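Local coordinates for protein PipY (Synechococcus elongatus, PDB 5NLC) that binds pyridoxal 5'-phosphate and is probably involved in the homeostasis of this cofactor, at residues 161-175 with 190-204. Sequence-based numbering, arbitrary orientation. Where two conformers were deposited one is given.
Sequences AAETQALFAQARTFA and LSMGMSSDWPLAVAE
In this modified TIM barrel of fold type III, helix 161-181 packs on strand 189-191, the next strand of its beta-alpha-beta unit, and on helix 198-203 that follows. F168 packs on M192 and A201, and R172 pairs with E204. The axes of helical segments 161-175 and 198-203 come within 9.0 Å, at 35° between their N-to-C directions.

The F168 ring sits between M192 and helix 198-203. F168 CE1 touches M192 CB at 3.8 Å, and F168 CE2 touches A201 CB at 3.7 Å. M192 SD makes an oblique Met-aromatic contact, 4.7 Å from the F168 ring centroid. The D197 carboxylate meets the ring edge at CZ, its plane 84° from the ring. D197 OD1 accepts from M194 N, which helps to hold the turn carrying S195, which binds pyridoxal phosphate in another structure of this protein; here the cofactor is absent. A water joins D197 OD2 to T164 OG1, which also bonds to T160 O. L200 is a knob among A161, T164, Q165 and F168.

R172 NH1 forms a salt bridge to E204 OE1 at 2.7 Å, on that oxygen's anti lone pair. R172 NH1 also donates to E204 O at 2.9 Å. Both acceptors lie near the guanidinium plane. The E204 chain bends at chi2 (-60°), bringing OE1 over A169 CB. A second water links R172 NH2 to OE1. With an alanine replacing this glutamate, R172 would probably lose its charge partner, keeping at most the backbone bond, and the water its acceptor. The chemistry thus pairs an apolar centre with a charged clamp joining the residue just after helix 198-203 to helix 161-181.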
loop_
_atom_site.group_PDB
_atom_site.type_symbol
_atom_site.label_atom_id
_atom_site.label_comp_id
_atom_site.label_asym_id
_atom_site.label_seq_id
_atom_site.Cartn_x
_atom_site.Cartn_y
_atom_site.Cartn_z
ATOM N N ALA A 161 -5.805 -20.282 -5.286
ATOM C CA ALA A 161 -4.382 -20.104 -5.061
ATOM C C ALA A 161 -3.659 -20.013 -6.412
ATOM O O ALA A 161 -2.836 -19.131 -6.609
ATOM C CB ALA A 161 -3.797 -21.249 -4.163
ATOM N N ALA A 162 -4.021 -20.882 -7.365
ATOM C CA ALA A 162 -3.384 -20.849 -8.688
ATOM C C ALA A 162 -3.623 -19.545 -9.430
ATOM O O ALA A 162 -2.687 -18.946 -9.985
ATOM C CB ALA A 162 -3.808 -22.072 -9.515
ATOM N N GLU A 163 -4.851 -19.084 -9.394
ATOM C CA GLU A 163 -5.252 -17.863 -10.071
ATOM C C GLU A 163 -4.555 -16.661 -9.376
ATOM O O GLU A 163 -4.182 -15.674 -10.037
ATOM C CB GLU A 163 -6.760 -17.701 -10.043
ATOM C CG GLU A 163 -7.532 -18.545 -11.014
ATOM C CD GLU A 163 -9.026 -18.658 -10.684
ATOM O OE1 GLU A 163 -9.520 -18.330 -9.556
ATOM O OE2 GLU A 163 -9.737 -19.192 -11.557
ATOM N N THR A 164 -4.355 -16.742 -8.052
ATOM C CA THR A 164 -3.642 -15.705 -7.332
ATOM C C THR A 164 -2.163 -15.656 -7.690
ATOM O O THR A 164 -1.583 -14.577 -7.893
ATOM C CB THR A 164 -3.823 -15.871 -5.812
ATOM O OG1 THR A 164 -5.224 -15.833 -5.555
ATOM C CG2 THR A 164 -3.056 -14.798 -5.067
ATOM N N GLN A 165 -1.532 -16.784 -7.720
ATOM C CA GLN A 165 -0.126 -16.844 -8.169
ATOM C C GLN A 165 0.047 -16.191 -9.540
ATOM O O GLN A 165 0.961 -15.360 -9.745
ATOM C CB GLN A 165 0.320 -18.309 -8.272
ATOM C CG GLN A 165 1.780 -18.370 -8.712
ATOM C CD GLN A 165 2.216 -19.741 -8.929
ATOM O OE1 GLN A 165 1.692 -20.401 -9.853
ATOM N NE2 GLN A 165 3.180 -20.237 -8.093
ATOM N N ALA A 166 -0.824 -16.545 -10.447
ATOM C CA ALA A 166 -0.746 -16.039 -11.818
ATOM C C ALA A 166 -0.953 -14.517 -11.818
ATOM O O ALA A 166 -0.253 -13.761 -12.546
ATOM C CB ALA A 166 -1.715 -16.771 -12.739
ATOM N N LEU A 167 -1.864 -14.050 -10.973
ATOM C CA LEU A 167 -2.143 -12.619 -10.859
ATOM C C LEU A 167 -0.951 -11.824 -10.382
ATOM O O LEU A 167 -0.693 -10.762 -10.983
ATOM C CB LEU A 167 -3.383 -12.335 -9.965
ATOM C CG LEU A 167 -3.689 -10.863 -9.650
ATOM C CD1 LEU A 167 -4.245 -10.080 -10.830
ATOM C CD2 LEU A 167 -4.669 -10.826 -8.510
ATOM N N PHE A 168 -0.268 -12.327 -9.322
ATOM C CA PHE A 168 0.859 -11.655 -8.758
ATOM C C PHE A 168 2.037 -11.633 -9.731
ATOM O O PHE A 168 2.756 -10.622 -9.824
ATOM C CB PHE A 168 1.240 -12.223 -7.414
ATOM C CG PHE A 168 0.201 -11.991 -6.309
ATOM C CD1 PHE A 168 -0.677 -10.906 -6.301
ATOM C CD2 PHE A 168 0.200 -12.870 -5.232
ATOM C CE1 PHE A 168 -1.561 -10.733 -5.218
ATOM C CE2 PHE A 168 -0.648 -12.717 -4.179
ATOM C CZ PHE A 168 -1.548 -11.633 -4.179
ATOM N N ALA A 169 2.154 -12.692 -10.527
ATOM C CA ALA A 169 3.187 -12.732 -11.582
ATOM C C ALA A 169 2.908 -11.717 -12.688
ATOM O O ALA A 169 3.811 -11.019 -13.182
ATOM C CB ALA A 169 3.282 -14.160 -12.127
ATOM N N GLN A 170 1.644 -11.638 -13.056
ATOM C CA GLN A 170 1.188 -10.682 -14.060
ATOM C C GLN A 170 1.416 -9.294 -13.594
ATOM O O GLN A 170 1.809 -8.477 -14.412
ATOM C CB GLN A 170 -0.252 -10.899 -14.421
ATOM C CG GLN A 170 -0.800 -10.059 -15.574
ATOM C CD GLN A 170 -2.315 -10.140 -15.681
ATOM O OE1 GLN A 170 -3.018 -10.709 -14.783
ATOM N NE2 GLN A 170 -2.846 -9.541 -16.730
ATOM N N ALA A 171 1.164 -8.996 -12.324
ATOM C CA ALA A 171 1.498 -7.687 -11.758
ATOM C C ALA A 171 2.956 -7.355 -11.864
ATOM O O ALA A 171 3.293 -6.293 -12.319
ATOM C CB ALA A 171 1.061 -7.606 -10.321
ATOM N N ARG A 172 3.813 -8.264 -11.472
ATOM C CA ARG A 172 5.243 -8.057 -11.579
ATOM C C ARG A 172 5.665 -7.767 -12.999
ATOM O O ARG A 172 6.418 -6.825 -13.252
ATOM C CB ARG A 172 6.024 -9.275 -11.034
ATOM C CG ARG A 172 7.514 -9.082 -11.173
ATOM C CD ARG A 172 8.370 -10.303 -10.822
ATOM N NE ARG A 172 8.158 -11.348 -11.821
ATOM C CZ ARG A 172 7.384 -12.405 -11.668
ATOM N NH1 ARG A 172 6.727 -12.639 -10.529
ATOM N NH2 ARG A 172 7.284 -13.292 -12.672
ATOM N N THR A 173 5.151 -8.563 -13.918
ATOM C CA THR A 173 5.454 -8.424 -15.320
ATOM C C THR A 173 5.043 -7.062 -15.894
ATOM O O THR A 173 5.833 -6.338 -16.519
ATOM C CB THR A 173 4.863 -9.659 -16.047
ATOM O OG1 THR A 173 5.567 -10.812 -15.552
ATOM C CG2 THR A 173 5.139 -9.584 -17.489
ATOM N N PHE A 174 3.809 -6.692 -15.637
ATOM C CA PHE A 174 3.262 -5.409 -16.064
ATOM C C PHE A 174 4.000 -4.208 -15.442
ATOM O O PHE A 174 4.253 -3.279 -16.164
ATOM C CB PHE A 174 1.788 -5.377 -15.718
ATOM C CG PHE A 174 1.030 -4.200 -16.225
ATOM C CD1 PHE A 174 1.239 -3.668 -17.496
ATOM C CD2 PHE A 174 0.006 -3.668 -15.431
ATOM C CE1 PHE A 174 0.482 -2.614 -17.968
ATOM C CE2 PHE A 174 -0.771 -2.627 -15.904
ATOM C CZ PHE A 174 -0.561 -2.110 -17.178
ATOM N N ALA A 175 4.327 -4.261 -14.138
ATOM C CA ALA A 175 5.073 -3.179 -13.502
ATOM C C ALA A 175 6.404 -2.980 -14.213
ATOM O O ALA A 175 6.808 -1.811 -14.451
ATOM C CB ALA A 175 5.258 -3.368 -12.000
ATOM N N LEU A 190 6.014 -3.243 -5.396
ATOM C CA LEU A 190 4.848 -4.065 -5.647
ATOM C C LEU A 190 4.137 -4.320 -4.321
ATOM O O LEU A 190 4.639 -5.077 -3.485
ATOM C CB LEU A 190 5.292 -5.382 -6.285
ATOM C CG LEU A 190 5.645 -5.377 -7.760
ATOM C CD1 LEU A 190 6.256 -6.716 -8.188
ATOM C CD2 LEU A 190 4.517 -4.921 -8.655
ATOM N N SER A 191 2.981 -3.703 -4.167
ATOM C CA SER A 191 2.191 -3.742 -2.966
ATOM C C SER A 191 1.126 -4.836 -3.218
ATOM O O SER A 191 0.158 -4.599 -3.866
ATOM C CB SER A 191 1.521 -2.409 -2.676
ATOM O OG SER A 191 0.817 -2.607 -1.456
ATOM N N MET A 192 1.405 -6.047 -2.787
ATOM C CA MET A 192 0.573 -7.217 -3.056
ATOM C C MET A 192 0.876 -8.251 -1.947
ATOM O O MET A 192 1.999 -8.355 -1.524
ATOM C CB MET A 192 0.833 -7.823 -4.461
ATOM C CG MET A 192 2.275 -8.220 -4.796
ATOM S SD MET A 192 2.523 -8.650 -6.563
ATOM C CE MET A 192 4.143 -9.355 -6.573
ATOM N N GLY A 193 -0.126 -8.990 -1.505
ATOM C CA GLY A 193 0.033 -10.017 -0.467
ATOM C C GLY A 193 -0.665 -9.563 0.813
ATOM O O GLY A 193 -0.263 -8.569 1.398
ATOM N N MET A 194 -1.702 -10.280 1.214
ATOM C CA MET A 194 -2.459 -9.986 2.398
ATOM C C MET A 194 -2.433 -11.226 3.302
ATOM O O MET A 194 -1.649 -12.176 3.045
ATOM C CB MET A 194 -3.854 -9.467 2.038
ATOM C CG MET A 194 -4.673 -10.197 0.981
ATOM S SD MET A 194 -5.182 -11.845 1.482
ATOM C CE MET A 194 -6.566 -11.493 2.556
ATOM N N SER A 195 -3.288 -11.263 4.311
ATOM C CA SER A 195 -3.140 -12.238 5.403
ATOM C C SER A 195 -3.057 -13.674 4.936
ATOM O O SER A 195 -2.238 -14.406 5.421
ATOM C CB SER A 195 -4.299 -12.077 6.421
ATOM O OG SER A 195 -5.515 -12.188 5.675
ATOM N N SER A 196 -3.838 -14.070 3.949
ATOM C CA SER A 196 -3.826 -15.468 3.521
ATOM C C SER A 196 -2.980 -15.751 2.270
ATOM O O SER A 196 -2.737 -16.882 1.980
ATOM C CB SER A 196 -5.236 -15.901 3.232
ATOM O OG SER A 196 -5.867 -14.931 2.433
ATOM N N ASP A 197 -2.569 -14.732 1.521
ATOM C CA ASP A 197 -1.872 -14.991 0.274
ATOM C C ASP A 197 -0.489 -14.375 0.170
ATOM O O ASP A 197 0.169 -14.498 -0.900
ATOM C CB ASP A 197 -2.739 -14.669 -0.926
ATOM C CG ASP A 197 -2.988 -13.191 -1.129
ATOM O OD1 ASP A 197 -2.252 -12.363 -0.521
ATOM O OD2 ASP A 197 -3.881 -12.872 -1.988
ATOM N N TRP A 198 0.023 -13.812 1.263
ATOM C CA TRP A 198 1.333 -13.136 1.177
ATOM C C TRP A 198 2.516 -14.074 0.788
ATOM O O TRP A 198 3.413 -13.628 0.150
ATOM C CB TRP A 198 1.690 -12.283 2.426
ATOM C CG TRP A 198 1.935 -13.064 3.684
ATOM C CD1 TRP A 198 1.062 -13.225 4.743
ATOM C CD2 TRP A 198 3.115 -13.737 4.048
ATOM N NE1 TRP A 198 1.617 -13.991 5.723
ATOM C CE2 TRP A 198 2.872 -14.357 5.318
ATOM C CE3 TRP A 198 4.337 -13.965 3.411
ATOM C CZ2 TRP A 198 3.844 -15.097 5.976
ATOM C CZ3 TRP A 198 5.305 -14.703 4.077
ATOM C CH2 TRP A 198 5.038 -15.305 5.325
ATOM N N PRO A 199 2.491 -15.356 1.167
ATOM C CA PRO A 199 3.621 -16.189 0.667
ATOM C C PRO A 199 3.645 -16.268 -0.879
ATOM O O PRO A 199 4.711 -16.267 -1.484
ATOM C CB PRO A 199 3.376 -17.543 1.339
ATOM C CG PRO A 199 2.579 -17.201 2.587
ATOM C CD PRO A 199 1.676 -16.083 2.155
ATOM N N LEU A 200 2.487 -16.300 -1.529
ATOM C CA LEU A 200 2.446 -16.328 -3.008
ATOM C C LEU A 200 2.986 -14.996 -3.541
ATOM O O LEU A 200 3.723 -14.958 -4.559
ATOM C CB LEU A 200 1.055 -16.538 -3.537
ATOM C CG LEU A 200 0.360 -17.837 -3.134
ATOM C CD1 LEU A 200 -1.052 -17.850 -3.710
ATOM C CD2 LEU A 200 1.122 -19.055 -3.539
ATOM N N ALA A 201 2.647 -13.911 -2.829
ATOM C CA ALA A 201 3.051 -12.560 -3.250
ATOM C C ALA A 201 4.549 -12.403 -3.167
ATOM O O ALA A 201 5.180 -11.948 -4.134
ATOM C CB ALA A 201 2.351 -11.536 -2.394
ATOM N N VAL A 202 5.141 -12.842 -2.060
ATOM C CA VAL A 202 6.567 -12.752 -1.855
ATOM C C VAL A 202 7.304 -13.542 -2.943
ATOM O O VAL A 202 8.263 -13.040 -3.528
ATOM C CB VAL A 202 6.963 -13.241 -0.461
ATOM C CG1 VAL A 202 8.463 -13.471 -0.333
ATOM C CG2 VAL A 202 6.429 -12.338 0.610
ATOM N N ALA A 203 6.834 -14.755 -3.254
ATOM C CA ALA A 203 7.510 -15.560 -4.274
ATOM C C ALA A 203 7.416 -14.870 -5.654
ATOM O O ALA A 203 8.230 -15.144 -6.503
ATOM C CB ALA A 203 6.896 -16.969 -4.347
ATOM N N GLU A 204 6.413 -14.014 -5.881
ATOM C CA GLU A 204 6.288 -13.317 -7.133
ATOM C C GLU A 204 6.812 -11.875 -7.104
ATOM O O GLU A 204 6.585 -11.126 -8.062
ATOM C CB GLU A 204 4.874 -13.338 -7.618
ATOM C CG GLU A 204 4.296 -14.706 -7.840
ATOM C CD GLU A 204 5.032 -15.545 -8.860
ATOM O OE1 GLU A 204 5.633 -14.969 -9.779
ATOM O OE2 GLU A 204 5.046 -16.784 -8.685
HETATM O O HOH W 1 -5.842 -14.653 -3.109
HETATM O O HOH W 2 6.244 -15.983 -12.309
#